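Local atomic coordinates of UDP-N-acetylmuramate-alanine ligase MurC (Thermotoga maritima, PDB entry 1J6U), a protein that catalyses the ATP-dependent addition of L-alanine to UDP-N-acetylmuramate, a cytoplasmic step in building the peptidoglycan cell wall. Residues 103-106 / 107-110; 317-320 / 321-324; 442-445 / 446-450. All coordinates share one frame; numbering follows the deposited sequence.

In the fold
Followed from the N terminus, the three contacts come in series; each is made within a continuous run of eight or nine residues, so none encloses or crosses another. Contact 1 lies in helix 101-112, which follows strand 98-100, an outer strand of the five-stranded parallel sheet, and leads toward strand 116-120 of the middle sheet. Contact 2 closes the hairpin between strands 314-319 and 324-329 in the C-terminal sheet. Contact 3 covers the early turns of helix 443-457, after strand 433-438 of that same sheet. The later part of this helix (Val451, Tyr454) reaches contact 2, though contacts 2 and 3 themselves come no nearer than about 6 Å between nearest atoms. Contact 1 is about 45 Å from contact 2, centre to centre.

Contact 1: 103-106 / 107-110; sequences HYFR and DTLK
Phe105, its CG anti to the backbone N (chi1 -178°), and Leu109, its CG anti to the carbonyl carbon (chi1 -67°), are turned together on one flank of the helix. Leu109 CG stands 4.3 Å from the centroid of the Phe105 ring, over its face, which makes a CH-pi contact, and Leu109 CD1 reaches Phe105 CE2 at 3.7 Å. One residue back, Thr108 OG1 lies over a face of the Tyr104 ring, 3.8 Å from Tyr104 CE2. Four backbone bonds of i to i+4 type fix this spacing; Leu109 N to Phe105 O measures 2.8 Å. On the polar flank a water donates to His103 O and, at 2.5 Å, to Asp107 OD1, bridging one turn. Arg106 bends at chi3 (76°) and runs out next to the extended Lys110, with Arg106 NH2 3.0 Å from Lys110 NZ. Phe105 and Leu109 face the middle sheet, Phe105 meeting Phe146 and Tyr168 edge-to-face, while Tyr104 and Thr108 pack on helix 23-34, Tyr104 also on strand 74-77. The two close cations would probably repel each other: Asp107 OD1, 4.4 Å from Arg106 NE, is near but beyond a salt bridge, and the ion pair from Arg106 to Glu179 is long and weak.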
loop_
_atom_site.group_PDB
_atom_site.type_symbol
_atom_site.label_atom_id
_atom_site.label_comp_id
_atom_site.label_asym_id
_atom_site.label_seq_id
_atom_site.Cartn_x
_atom_site.Cartn_y
_atom_site.Cartn_z
ATOM N N HIS A 103 -13.080 -4.761 -12.947
ATOM C CA HIS A 103 -13.547 -4.954 -14.303
ATOM C C HIS A 103 -13.588 -3.626 -15.061
ATOM O O HIS A 103 -13.193 -3.557 -16.213
ATOM C CB HIS A 103 -14.941 -5.579 -14.284
ATOM C CG HIS A 103 -15.469 -5.862 -15.645
ATOM N ND1 HIS A 103 -15.224 -7.050 -16.300
ATOM C CD2 HIS A 103 -16.133 -5.074 -16.524
ATOM C CE1 HIS A 103 -15.710 -6.980 -17.527
ATOM N NE2 HIS A 103 -16.265 -5.791 -17.688
ATOM N N TYR A 104 -14.072 -2.571 -14.414
ATOM C CA TYR A 104 -14.155 -1.263 -15.059
ATOM C C TYR A 104 -12.743 -0.718 -15.312
ATOM O O TYR A 104 -12.458 -0.081 -16.333
ATOM C CB TYR A 104 -14.908 -0.294 -14.170
ATOM C CG TYR A 104 -15.060 1.068 -14.787
ATOM C CD1 TYR A 104 -15.932 1.277 -15.863
ATOM C CD2 TYR A 104 -14.353 2.165 -14.279
ATOM C CE1 TYR A 104 -16.108 2.555 -16.411
ATOM C CE2 TYR A 104 -14.513 3.435 -14.824
ATOM C CZ TYR A 104 -15.394 3.622 -15.882
ATOM O OH TYR A 104 -15.566 4.879 -16.383
ATOM N N PHE A 105 -11.872 -0.962 -14.343
ATOM C CA PHE A 105 -10.497 -0.548 -14.453
ATOM C C PHE A 105 -9.876 -1.232 -15.689
ATOM O O PHE A 105 -9.219 -0.586 -16.521
ATOM C CB PHE A 105 -9.742 -0.952 -13.191
ATOM C CG PHE A 105 -8.332 -0.516 -13.198
ATOM C CD1 PHE A 105 -8.019 0.831 -13.370
ATOM C CD2 PHE A 105 -7.307 -1.443 -13.071
ATOM C CE1 PHE A 105 -6.695 1.259 -13.415
ATOM C CE2 PHE A 105 -5.980 -1.031 -13.116
ATOM C CZ PHE A 105 -5.678 0.327 -13.287
ATOM N N ARG A 106 -10.085 -2.540 -15.821
ATOM C CA ARG A 106 -9.536 -3.199 -16.981
ATOM C C ARG A 106 -10.056 -2.568 -18.244
ATOM O O ARG A 106 -9.311 -2.349 -19.201
ATOM C CB ARG A 106 -9.883 -4.658 -17.024
ATOM C CG ARG A 106 -8.912 -5.377 -17.908
ATOM C CD ARG A 106 -9.300 -6.788 -18.158
ATOM N NE ARG A 106 -10.384 -6.838 -19.115
ATOM C CZ ARG A 106 -10.929 -7.965 -19.523
ATOM N NH1 ARG A 106 -10.477 -9.110 -19.041
ATOM N NH2 ARG A 106 -11.918 -7.944 -20.400
ATOM N N ASP A 107 -11.341 -2.275 -18.266
ATOM C CA ASP A 107 -11.887 -1.657 -19.449
ATOM C C ASP A 107 -11.233 -0.306 -19.602
ATOM O O ASP A 107 -10.953 0.132 -20.718
ATOM C CB ASP A 107 -13.400 -1.488 -19.338
ATOM C CG ASP A 107 -14.131 -2.796 -19.477
ATOM O OD1 ASP A 107 -13.456 -3.808 -19.805
ATOM O OD2 ASP A 107 -15.370 -2.808 -19.265
ATOM N N THR A 108 -10.972 0.354 -18.478
ATOM C CA THR A 108 -10.376 1.678 -18.552
ATOM C C THR A 108 -8.990 1.602 -19.174
ATOM O O THR A 108 -8.601 2.474 -19.949
ATOM C CB THR A 108 -10.345 2.362 -17.169
ATOM O OG1 THR A 108 -11.486 3.237 -17.051
ATOM C CG2 THR A 108 -9.048 3.165 -16.994
ATOM N N LEU A 109 -8.250 0.552 -18.859
ATOM C CA LEU A 109 -6.944 0.411 -19.453
ATOM C C LEU A 109 -7.132 0.101 -20.925
ATOM O O LEU A 109 -6.426 0.663 -21.753
ATOM C CB LEU A 109 -6.150 -0.694 -18.762
ATOM C CG LEU A 109 -5.786 -0.369 -17.316
ATOM C CD1 LEU A 109 -5.017 -1.500 -16.689
ATOM C CD2 LEU A 109 -4.992 0.904 -17.318
ATOM N N LYS A 110 -8.077 -0.776 -21.271
ATOM C CA LYS A 110 -8.288 -1.073 -22.684
ATOM C C LYS A 110 -8.477 0.227 -23.441
ATOM O O LYS A 110 -7.954 0.389 -24.534
ATOM C CB LYS A 110 -9.500 -1.979 -22.921
ATOM C CG LYS A 110 -9.210 -3.450 -22.652
ATOM C CD LYS A 110 -10.393 -4.378 -22.917
ATOM C CE LYS A 110 -10.049 -5.832 -22.552
ATOM N NZ LYS A 110 -11.034 -6.828 -23.069
HETATM O O HOH W 1 -12.712 -5.708 -18.364
#

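Contact 2: 317-320 / 321-324; sequences FHDP and ETNI
Asp319 and Ile324 form the tight end of this hairpin, an antiparallel hydrogen-bonded pair. Asp319 N gives a nearly straight bond (167° at hydrogen) to Ile324 O at 2.7 Å, in the carbonyl plane, and Ile324 N returns one to Asp319 O at 3.0 Å. Asn323 N also points a weak bond at Asp319 O, so both residues face Asp319: a G1 beta bulge, with Asn323 in the left-handed helical region (phi 60°). A chi1 of -175°, with CG beside the carbonyl carbon, aims the Asp319 carboxylate along the chain at the following amides. Asp319 OD2 accepts Glu321 N at 3.0 Å from above the carboxylate plane, an Asx turn, and takes a weak bond from Thr322 N; Thr322 CB packs 3.4 Å from Asp319 OD1. An alanine in place of Asp319 would probably leave the Glu321 amide without its acceptor and the Tyr454 hydroxyl, bonded to OD1, without its mate. The outer side is looser and wet. Pro320 and Glu321 are exposed, and one water donates to Asp319 OD1 and, at 3.3 Å, to Glu321 OE1, while another links His318 NE2 to Asn323 OD1. Asn323 ND2 bonds to Asn432 and Glu351, joining the turn to nearby loops, and Phe317, Thr322 and Ile324 lie against helix 443-457, which covers this face of strands 314-319 and 324-329.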
loop_
_atom_site.group_PDB
_atom_site.type_symbol
_atom_site.label_atom_id
_atom_site.label_comp_id
_atom_site.label_asym_id
_atom_site.label_seq_id
_atom_site.Cartn_x
_atom_site.Cartn_y
_atom_site.Cartn_z
ATOM N N PHE A 317 5.705 12.833 11.831
ATOM C CA PHE A 317 6.206 13.998 12.516
ATOM C C PHE A 317 7.570 13.756 13.160
ATOM O O PHE A 317 7.855 12.694 13.725
ATOM C CB PHE A 317 5.212 14.413 13.605
ATOM C CG PHE A 317 5.705 15.526 14.457
ATOM C CD1 PHE A 317 5.647 16.848 14.006
ATOM C CD2 PHE A 317 6.285 15.264 15.682
ATOM C CE1 PHE A 317 6.171 17.889 14.774
ATOM C CE2 PHE A 317 6.811 16.308 16.463
ATOM C CZ PHE A 317 6.757 17.608 16.013
ATOM N N HIS A 318 8.420 14.763 13.089
ATOM C CA HIS A 318 9.717 14.629 13.706
ATOM C C HIS A 318 10.108 15.909 14.397
ATOM O O HIS A 318 10.049 16.965 13.785
ATOM C CB HIS A 318 10.791 14.302 12.672
ATOM C CG HIS A 318 12.174 14.294 13.244
ATOM N ND1 HIS A 318 13.274 14.712 12.534
ATOM C CD2 HIS A 318 12.627 13.947 14.472
ATOM C CE1 HIS A 318 14.346 14.626 13.299
ATOM N NE2 HIS A 318 13.980 14.168 14.481
ATOM N N ASP A 319 10.475 15.823 15.676
ATOM C CA ASP A 319 10.944 17.016 16.382
ATOM C C ASP A 319 12.435 16.803 16.626
ATOM O O ASP A 319 12.851 16.045 17.492
ATOM C CB ASP A 319 10.241 17.236 17.712
ATOM C CG ASP A 319 10.668 18.541 18.371
ATOM O OD1 ASP A 319 10.022 18.934 19.362
ATOM O OD2 ASP A 319 11.648 19.170 17.887
ATOM N N PRO A 320 13.253 17.483 15.840
ATOM C CA PRO A 320 14.711 17.423 15.883
ATOM C C PRO A 320 15.316 18.020 17.147
ATOM O O PRO A 320 16.414 17.635 17.556
ATOM C CB PRO A 320 15.103 18.137 14.598
ATOM C CG PRO A 320 14.086 19.220 14.538
ATOM C CD PRO A 320 12.783 18.550 14.943
ATOM N N GLU A 321 14.609 18.946 17.777
ATOM C CA GLU A 321 15.101 19.522 19.025
ATOM C C GLU A 321 14.948 18.475 20.109
ATOM O O GLU A 321 15.760 18.303 21.009
ATOM C CB GLU A 321 14.259 20.713 19.466
ATOM C CG GLU A 321 14.361 21.947 18.608
ATOM C CD GLU A 321 13.618 23.127 19.228
ATOM O OE1 GLU A 321 13.231 23.023 20.420
ATOM O OE2 GLU A 321 13.432 24.156 18.531
ATOM N N THR A 322 13.903 17.707 19.978
ATOM C CA THR A 322 13.605 16.784 21.040
ATOM C C THR A 322 13.933 15.315 20.787
ATOM O O THR A 322 13.920 14.479 21.714
ATOM C CB THR A 322 12.143 17.030 21.303
ATOM O OG1 THR A 322 11.929 17.159 22.700
ATOM C CG2 THR A 322 11.305 16.001 20.635
ATOM N N ASN A 323 14.278 15.038 19.527
ATOM C CA ASN A 323 14.554 13.709 19.021
ATOM C C ASN A 323 13.294 12.828 19.208
ATOM O O ASN A 323 13.342 11.707 19.753
ATOM C CB ASN A 323 15.779 13.065 19.692
ATOM C CG ASN A 323 16.182 11.788 18.982
ATOM O OD1 ASN A 323 15.899 11.615 17.783
ATOM N ND2 ASN A 323 16.835 10.891 19.695
ATOM N N ILE A 324 12.159 13.361 18.760
ATOM C CA ILE A 324 10.898 12.638 18.852
ATOM C C ILE A 324 10.281 12.384 17.479
ATOM O O ILE A 324 10.176 13.287 16.644
ATOM C CB ILE A 324 9.883 13.399 19.741
ATOM C CG1 ILE A 324 10.210 13.118 21.194
ATOM C CG2 ILE A 324 8.446 12.914 19.478
ATOM C CD1 ILE A 324 9.553 14.095 22.127
HETATM O O HOH W 2 15.981 13.512 16.072
HETATM O O HOH W 3 10.591 21.232 21.137
#

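Contact 3: 442-445 / 446-450; sequences DIIY and SSRRF
Arg448 and Tyr445 extend next to each other along the helix surface, with Arg448 also crossing Ile444. Starting at its base, Arg448 CB lies 3.7 Å from Tyr445 O. Arg448 CG sits beside the backbone N (chi1 -67°), which directs the chain back over the preceding turn, and meets Ile444 O at 3.6 Å; Arg448 CD follows, 3.8 Å from the same oxygen. The chain is extended from CG to NE, so NE and CZ are carried on past that oxygen to Ile444 CG1. At the tip the two nitrogens part company. Arg448 NH2 stays with Ile444 CG1 at 4.0 Å, the methylene lying over one face of the guanidinium, whereas Arg448 NH1 comes obliquely to Tyr445 CE2 at 3.2 Å. The guanidinium and phenol planes are 87° apart, so the groups are not stacked. Arg449 takes the other course: bent at chi3, its guanidinium swings back so that Tyr445 O stands 3.8 Å above its plane, over the centre. That oxygen, Tyr445 O, accepts Arg449 N at 2.8 Å, and Arg449 NE makes a salt bridge to Glu424. Ser447 N bonds to Ile443 O. On the flank turned to the C-terminal sheet, Ser447 lies on Val326 and Phe437 of strands 324-329 and 433-438, and its hydroxyl is hydrogen-bonded to Asp328. Within this contact Arg448 thus packs its charged tip against the Ile444 methylene and the Tyr445 ring carbons CD2 and CE2, while Arg449 combines a carbonyl oxygen over its face with a carboxylate partner, which would probably stabilise its positive charge.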
loop_
_atom_site.group_PDB
_atom_site.type_symbol
_atom_site.label_atom_id
_atom_site.label_comp_id
_atom_site.label_asym_id
_atom_site.label_seq_id
_atom_site.Cartn_x
_atom_site.Cartn_y
_atom_site.Cartn_z
ATOM N N ASP A 442 -8.508 2.696 12.032
ATOM C CA ASP A 442 -8.753 3.974 12.710
ATOM C C ASP A 442 -7.529 4.658 13.316
ATOM O O ASP A 442 -7.430 5.888 13.395
ATOM C CB ASP A 442 -9.662 3.706 13.906
ATOM C CG ASP A 442 -11.065 3.964 13.626
ATOM O OD1 ASP A 442 -11.349 4.835 12.775
ATOM O OD2 ASP A 442 -11.890 3.308 14.286
ATOM N N ILE A 443 -6.639 3.827 13.839
ATOM C CA ILE A 443 -5.470 4.328 14.525
ATOM C C ILE A 443 -4.774 5.497 13.857
ATOM O O ILE A 443 -4.233 6.366 14.536
ATOM C CB ILE A 443 -4.516 3.192 14.826
ATOM C CG1 ILE A 443 -3.561 3.667 15.908
ATOM C CG2 ILE A 443 -3.878 2.678 13.550
ATOM C CD1 ILE A 443 -2.841 2.575 16.546
ATOM N N ILE A 444 -4.845 5.545 12.531
ATOM C CA ILE A 444 -4.249 6.624 11.776
ATOM C C ILE A 444 -4.735 7.988 12.265
ATOM O O ILE A 444 -3.991 8.976 12.182
ATOM C CB ILE A 444 -4.489 6.468 10.215
ATOM C CG1 ILE A 444 -3.691 7.542 9.489
ATOM C CG2 ILE A 444 -5.952 6.550 9.825
ATOM C CD1 ILE A 444 -2.157 7.219 9.483
ATOM N N TYR A 445 -5.959 8.059 12.793
ATOM C CA TYR A 445 -6.456 9.351 13.295
ATOM C C TYR A 445 -5.893 9.722 14.698
ATOM O O TYR A 445 -5.710 10.890 15.014
ATOM C CB TYR A 445 -7.990 9.356 13.309
ATOM C CG TYR A 445 -8.598 9.069 11.951
ATOM C CD1 TYR A 445 -9.087 7.796 11.645
ATOM C CD2 TYR A 445 -8.604 10.042 10.939
ATOM C CE1 TYR A 445 -9.563 7.486 10.363
ATOM C CE2 TYR A 445 -9.077 9.748 9.642
ATOM C CZ TYR A 445 -9.560 8.462 9.360
ATOM O OH TYR A 445 -10.056 8.141 8.098
ATOM N N SER A 446 -5.599 8.721 15.523
ATOM C CA SER A 446 -5.041 8.952 16.848
ATOM C C SER A 446 -3.686 9.561 16.608
ATOM O O SER A 446 -3.314 10.569 17.222
ATOM C CB SER A 446 -4.853 7.636 17.600
ATOM O OG SER A 446 -6.052 6.895 17.566
ATOM N N SER A 447 -2.957 8.918 15.697
ATOM C CA SER A 447 -1.632 9.356 15.315
ATOM C C SER A 447 -1.633 10.861 14.999
ATOM O O SER A 447 -0.784 11.623 15.520
ATOM C CB SER A 447 -1.181 8.538 14.110
ATOM O OG SER A 447 -0.012 9.084 13.558
ATOM N N ARG A 448 -2.585 11.298 14.169
ATOM C CA ARG A 448 -2.666 12.710 13.808
ATOM C C ARG A 448 -3.035 13.505 15.030
ATOM O O ARG A 448 -2.479 14.578 15.281
ATOM C CB ARG A 448 -3.710 12.978 12.710
ATOM C CG ARG A 448 -3.362 12.365 11.327
ATOM C CD ARG A 448 -4.598 12.276 10.395
ATOM N NE ARG A 448 -4.355 11.567 9.129
ATOM C CZ ARG A 448 -5.320 11.192 8.282
ATOM N NH1 ARG A 448 -6.595 11.453 8.565
ATOM N NH2 ARG A 448 -5.016 10.562 7.147
ATOM N N ARG A 449 -3.963 12.979 15.814
ATOM C CA ARG A 449 -4.346 13.729 16.986
ATOM C C ARG A 449 -3.171 13.843 17.942
ATOM O O ARG A 449 -2.962 14.916 18.500
ATOM C CB ARG A 449 -5.596 13.135 17.621
ATOM C CG ARG A 449 -6.829 13.516 16.817
ATOM C CD ARG A 449 -8.093 13.265 17.589
ATOM N NE ARG A 449 -8.334 11.839 17.805
ATOM C CZ ARG A 449 -9.044 11.067 16.990
ATOM N NH1 ARG A 449 -9.592 11.586 15.895
ATOM N NH2 ARG A 449 -9.195 9.778 17.275
ATOM N N PHE A 450 -2.367 12.779 18.065
ATOM C CA PHE A 450 -1.173 12.796 18.922
ATOM C C PHE A 450 -0.191 13.868 18.444
ATOM O O PHE A 450 0.441 14.570 19.241
ATOM C CB PHE A 450 -0.468 11.451 18.881
ATOM C CG PHE A 450 0.775 11.392 19.730
ATOM C CD1 PHE A 450 0.699 11.606 21.107
ATOM C CD2 PHE A 450 2.036 11.116 19.154
ATOM C CE1 PHE A 450 1.867 11.551 21.919
ATOM C CE2 PHE A 450 3.197 11.053 19.941
ATOM C CZ PHE A 450 3.117 11.271 21.331
#